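Local coordinates for rhizobiales Sp. Pch2 (PDB 6PB3), which is a TRIP13/Pch2-like AAA+ ATPase that probably remodels HORMA domain proteins and so regulates cGAS-like enzymes in bacteriophage immunity, at residues A[223-228]-A[265-270]; A[230-235]-A[248-253]. All coordinates share one frame; numbering follows the deposited sequence.

Contact 1 (A[223-228]-A[265-270])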
# COMPACT_ATOMS: atom_id res chain seq x y z
N PHE A 223 22.41 12.38 -2.10
CA PHE A 223 22.40 12.56 -3.54
C PHE A 223 20.93 12.61 -3.95
O PHE A 223 20.31 11.59 -4.24
CB PHE A 223 23.15 11.43 -4.26
CG PHE A 223 24.60 11.32 -3.85
CD1 PHE A 223 24.94 10.89 -2.59
CD2 PHE A 223 25.61 11.65 -4.74
CE1 PHE A 223 26.27 10.80 -2.20
CE2 PHE A 223 26.95 11.56 -4.36
CZ PHE A 223 27.28 11.12 -3.10
N ASP A 224 20.38 13.79 -3.94
CA ASP A 224 19.04 13.98 -4.46
C ASP A 224 19.14 14.83 -5.71
O ASP A 224 20.23 15.03 -6.26
CB ASP A 224 18.11 14.57 -3.40
CG ASP A 224 18.81 15.56 -2.50
OD1 ASP A 224 19.45 16.49 -3.03
OD2 ASP A 224 18.69 15.42 -1.26
N ARG A 225 17.99 15.32 -6.16
CA ARG A 225 17.90 15.93 -7.47
C ARG A 225 18.76 17.19 -7.53
O ARG A 225 18.70 18.01 -6.60
CB ARG A 225 16.43 16.21 -7.78
CG ARG A 225 15.62 14.90 -7.80
CD ARG A 225 14.15 15.01 -8.21
NE ARG A 225 13.50 13.70 -8.09
CZ ARG A 225 12.99 13.00 -9.10
NH1 ARG A 225 13.01 13.48 -10.34
NH2 ARG A 225 12.45 11.81 -8.87
N PRO A 226 19.59 17.36 -8.55
CA PRO A 226 20.50 18.51 -8.58
C PRO A 226 19.73 19.82 -8.58
O PRO A 226 18.70 19.95 -9.25
CB PRO A 226 21.29 18.31 -9.88
CG PRO A 226 20.45 17.43 -10.70
CD PRO A 226 19.78 16.50 -9.72
N ASN A 227 20.24 20.78 -7.82
CA ASN A 227 19.67 22.11 -7.80
C ASN A 227 20.17 22.89 -9.00
O ASN A 227 20.95 22.38 -9.83
CB ASN A 227 19.98 22.81 -6.47
CG ASN A 227 21.48 22.98 -6.23
OD1 ASN A 227 22.27 23.15 -7.17
ND2 ASN A 227 21.88 22.92 -4.97
N ASP A 228 19.75 24.15 -9.12
CA ASP A 228 20.06 24.92 -10.32
C ASP A 228 21.57 25.04 -10.52
O ASP A 228 22.05 24.92 -11.65
CB ASP A 228 19.39 26.29 -10.26
CG ASP A 228 17.87 26.18 -10.24
OD1 ASP A 228 17.34 25.30 -9.53
OD2 ASP A 228 17.20 26.99 -10.93
N GLY A 265 12.43 18.21 -10.42
CA GLY A 265 13.34 18.39 -11.54
C GLY A 265 14.00 17.09 -11.97
O GLY A 265 13.68 16.00 -11.49
N PHE A 266 14.94 17.21 -12.91
CA PHE A 266 15.72 16.06 -13.34
C PHE A 266 16.56 15.51 -12.19
O PHE A 266 17.06 16.25 -11.34
CB PHE A 266 16.66 16.43 -14.50
CG PHE A 266 16.01 16.50 -15.85
CD1 PHE A 266 14.75 17.05 -16.00
CD2 PHE A 266 16.68 16.05 -16.98
CE1 PHE A 266 14.16 17.14 -17.27
CE2 PHE A 266 16.10 16.13 -18.23
CZ PHE A 266 14.84 16.67 -18.38
N THR A 267 16.73 14.19 -12.17
CA THR A 267 17.77 13.59 -11.36
C THR A 267 19.13 13.77 -12.04
O THR A 267 19.22 14.26 -13.16
CB THR A 267 17.49 12.10 -11.13
OG1 THR A 267 17.60 11.38 -12.36
CG2 THR A 267 16.08 11.87 -10.57
N PHE A 268 20.19 13.38 -11.32
CA PHE A 268 21.52 13.33 -11.91
C PHE A 268 21.55 12.32 -13.05
O PHE A 268 22.17 12.56 -14.09
CB PHE A 268 22.57 12.95 -10.84
CG PHE A 268 23.02 14.11 -9.95
CD1 PHE A 268 23.82 15.13 -10.46
CD2 PHE A 268 22.66 14.15 -8.61
CE1 PHE A 268 24.25 16.18 -9.64
CE2 PHE A 268 23.10 15.20 -7.77
CZ PHE A 268 23.89 16.22 -8.30
N SER A 269 20.90 11.17 -12.86
CA SER A 269 20.74 10.19 -13.93
C SER A 269 20.04 10.77 -15.15
O SER A 269 20.47 10.53 -16.28
CB SER A 269 19.96 8.99 -13.40
OG SER A 269 19.85 8.02 -14.42
N ASP A 270 18.92 11.48 -14.94
CA ASP A 270 18.24 12.11 -16.07
C ASP A 270 19.19 13.02 -16.87
O ASP A 270 19.06 13.13 -18.09
CB ASP A 270 17.03 12.90 -15.59
CG ASP A 270 15.93 12.01 -14.98
OD1 ASP A 270 15.91 10.78 -15.28
OD2 ASP A 270 15.07 12.54 -14.24
O HOH W 1 19.52 12.86 -8.55
O HOH W 2 16.58 18.79 -10.55

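Contact 2 (A[230-235]-A[248-253])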
# COMPACT_ATOMS: atom_id res chain seq x y z
N GLN A 230 23.93 22.92 -9.49
CA GLN A 230 24.45 21.63 -9.90
C GLN A 230 24.07 21.30 -11.34
O GLN A 230 24.88 20.74 -12.09
CB GLN A 230 23.98 20.53 -8.95
CG GLN A 230 24.57 20.73 -7.54
CD GLN A 230 23.87 19.90 -6.49
OE1 GLN A 230 22.64 19.82 -6.45
NE2 GLN A 230 24.65 19.27 -5.62
N ARG A 231 22.84 21.64 -11.75
CA ARG A 231 22.46 21.42 -13.14
C ARG A 231 23.28 22.30 -14.06
O ARG A 231 23.70 21.87 -15.14
CB ARG A 231 20.96 21.67 -13.33
CG ARG A 231 20.09 20.73 -12.50
CD ARG A 231 18.69 20.64 -13.05
NE ARG A 231 18.08 21.95 -13.19
CZ ARG A 231 17.65 22.68 -12.17
NH1 ARG A 231 17.77 22.21 -10.92
NH2 ARG A 231 17.10 23.86 -12.38
N ARG A 232 23.53 23.55 -13.65
CA ARG A 232 24.37 24.44 -14.43
C ARG A 232 25.77 23.86 -14.63
O ARG A 232 26.32 23.91 -15.74
CB ARG A 232 24.45 25.81 -13.75
CG ARG A 232 24.88 26.94 -14.68
CD ARG A 232 25.08 28.25 -13.92
NE ARG A 232 24.39 28.24 -12.63
CZ ARG A 232 23.19 28.77 -12.42
NH1 ARG A 232 22.54 29.35 -13.41
NH2 ARG A 232 22.65 28.72 -11.22
N ALA A 233 26.36 23.28 -13.58
CA ALA A 233 27.73 22.78 -13.69
C ALA A 233 27.81 21.59 -14.65
O ALA A 233 28.73 21.52 -15.48
CB ALA A 233 28.30 22.40 -12.32
N VAL A 234 26.87 20.66 -14.56
CA VAL A 234 26.87 19.53 -15.49
C VAL A 234 26.72 20.02 -16.92
O VAL A 234 27.43 19.57 -17.83
CB VAL A 234 25.76 18.53 -15.13
CG1 VAL A 234 25.66 17.46 -16.21
CG2 VAL A 234 26.01 17.90 -13.76
N ILE A 235 25.82 20.97 -17.14
CA ILE A 235 25.50 21.39 -18.50
C ILE A 235 26.65 22.23 -19.07
O ILE A 235 27.11 22.00 -20.20
CB ILE A 235 24.16 22.15 -18.51
CG1 ILE A 235 23.03 21.18 -18.16
CG2 ILE A 235 23.93 22.80 -19.86
CD1 ILE A 235 21.80 21.86 -17.68
N GLN A 248 21.69 30.44 -23.35
CA GLN A 248 21.16 29.14 -23.77
C GLN A 248 21.38 28.08 -22.70
O GLN A 248 20.54 27.19 -22.54
CB GLN A 248 21.80 28.73 -25.09
CG GLN A 248 21.38 29.62 -26.29
CD GLN A 248 22.26 29.45 -27.52
OE1 GLN A 248 23.44 29.10 -27.41
NE2 GLN A 248 21.69 29.71 -28.69
N ILE A 249 22.47 28.17 -21.94
CA ILE A 249 22.67 27.24 -20.83
C ILE A 249 21.59 27.43 -19.77
O ILE A 249 21.05 26.45 -19.23
CB ILE A 249 24.08 27.41 -20.24
CG1 ILE A 249 25.10 26.79 -21.20
CG2 ILE A 249 24.15 26.80 -18.85
CD1 ILE A 249 26.54 26.88 -20.75
N GLU A 250 21.23 28.68 -19.49
CA GLU A 250 20.21 28.93 -18.47
C GLU A 250 18.86 28.36 -18.88
O GLU A 250 18.10 27.87 -18.04
CB GLU A 250 20.11 30.42 -18.18
CG GLU A 250 21.33 30.98 -17.49
CD GLU A 250 21.68 30.20 -16.23
OE1 GLU A 250 20.78 29.95 -15.40
OE2 GLU A 250 22.86 29.82 -16.07
N GLY A 251 18.55 28.42 -20.18
CA GLY A 251 17.34 27.78 -20.66
C GLY A 251 17.32 26.29 -20.39
O GLY A 251 16.29 25.73 -19.98
N LEU A 252 18.45 25.62 -20.59
CA LEU A 252 18.51 24.18 -20.31
C LEU A 252 18.51 23.90 -18.82
O LEU A 252 17.99 22.87 -18.39
CB LEU A 252 19.75 23.57 -20.95
CG LEU A 252 19.85 23.47 -22.47
CD1 LEU A 252 21.28 23.13 -22.87
CD2 LEU A 252 18.88 22.40 -22.96
N VAL A 253 19.09 24.80 -18.03
CA VAL A 253 18.98 24.70 -16.57
C VAL A 253 17.52 24.80 -16.15
O VAL A 253 17.02 24.01 -15.33
CB VAL A 253 19.83 25.79 -15.90
CG1 VAL A 253 19.51 25.84 -14.40
CG2 VAL A 253 21.30 25.53 -16.14

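Contact 1 (A[223-228]-A[265-270])
Pro226 lies against the ring of Phe268, and this is the main apolar contact between 223-228 and 265-270. Its CB sits 3.9 Å from the centroid of the Phe268 ring and 22° off the ring normal, a CH-pi contact over the face, displaced toward the rim at CE1 and CZ. The first torsion of Phe268 (chi1 -80°) sets CG beside its own backbone N and brings a face of the ring against Pro226 CB. Pro226 CD also packs on backbone, 3.2 Å from Phe266 O.

The polar contacts centre on Arg225. Its chain runs extended from CG to NE, and NH1 donates to Gly265 O at 2.8 Å; the oxygen lies in the guanidinium plane and the donor almost straight beyond the C=O bond (178°). Thr267 CG2 covers one guanidinium face, 3.5 Å from NH1 of Arg225. Thr304 O takes a further hydrogen bond from the same NH1.

Two waters complete the backbone link. One donates to both Pro226 O and Phe266 O; the other accepts from Phe268 N at 2.9 Å and gives a weak bond to Asp224 O.

Within 265-270, Thr267 and Asp270 form a capping box: Asp270 N donates to Thr267 OG1 (2.9 Å), and Thr267 N donates to Asp270 OD2 (3.1 Å). Arg274 and Thr304 hold the other carboxylate oxygen, OD1.

In the fold, 223-228 carries the chain from strand 219-223, outermost in this chain's sheet, to helix 228-239 and meets the N-terminal end of helix 268-283, consistent with the junction between the large and small domains of AAA+ ATPases.

Contact 2 (A[230-235]-A[248-253])
Ile235 fills the tightly packed part of the interface between helices 230-235 and 248-253. Its CG2 meets Leu252 CD1 at 4.0 Å and, the two isoleucine side chains running antiparallel, Ile249 CG2 at 4.1 Å. Its CD1 reaches Val253 CG2, also at 4.0 Å. Placing CG1 beside the backbone N (chi1 -67°) sends the two branches of Ile235 to different neighbours. The axes of the two segments approach to 9.4 Å with 126° between their N-to-C directions, and Val253 CG2 comes within 3.7 Å of Arg232 CA. Both helices follow the ATPase core sheet, consistent with the small (lid) domain of AAA+ proteins.

At one end of this apolar patch, buried Arg231 holds Val253 O from its NE edge through NE (3.2 Å) and NH2 (3.0 Å). The oxygen is in the guanidinium plane, but the two donors differ: NE lies on a carbonyl lone pair, NH2 above the carbonyl plane.

On the looser, partly exposed side, Arg232, bent at chi3, sets NH1 between both Glu250 oxygens, OE1 and OE2, 2.7 Å from each; the salt-bridge bond is assigned to OE2, approached on its syn side, with guanidinium and carboxylate nearly coplanar (19°).

The contact thus uses two arginines differently. Arg231 puts two N-H groups on Val253 O, near the C-terminal end of helix 246-255, whose dipole would probably favour a positive charge, and also bonds the Asp228 carboxylate; Arg232 pairs with Glu250 where solvent is likely to weaken the attraction.

Overall arrangement
Contact 1 is the more buried and lies closer to the chain's centre (about 15 Å, against 22 Å for contact 2, centre to centre). It joins a linker leaving the sheet to a helix start and relies on an arginine bond to a backbone carbonyl, bridging waters and one CH-pi contact; contact 2 is helix against helix, with branched aliphatic side chains inside and a salt bridge on the partly exposed side. The two contacts, with centres about 12 Å apart, meet at helix 228-239: the linker of contact 1 leads into it, while Pro226 O probably accepts a hydrogen bond from Arg231 NH1 (3.0 Å). Helices 246-255 and 268-283, successive in the chain, thus each meet part of 223-235.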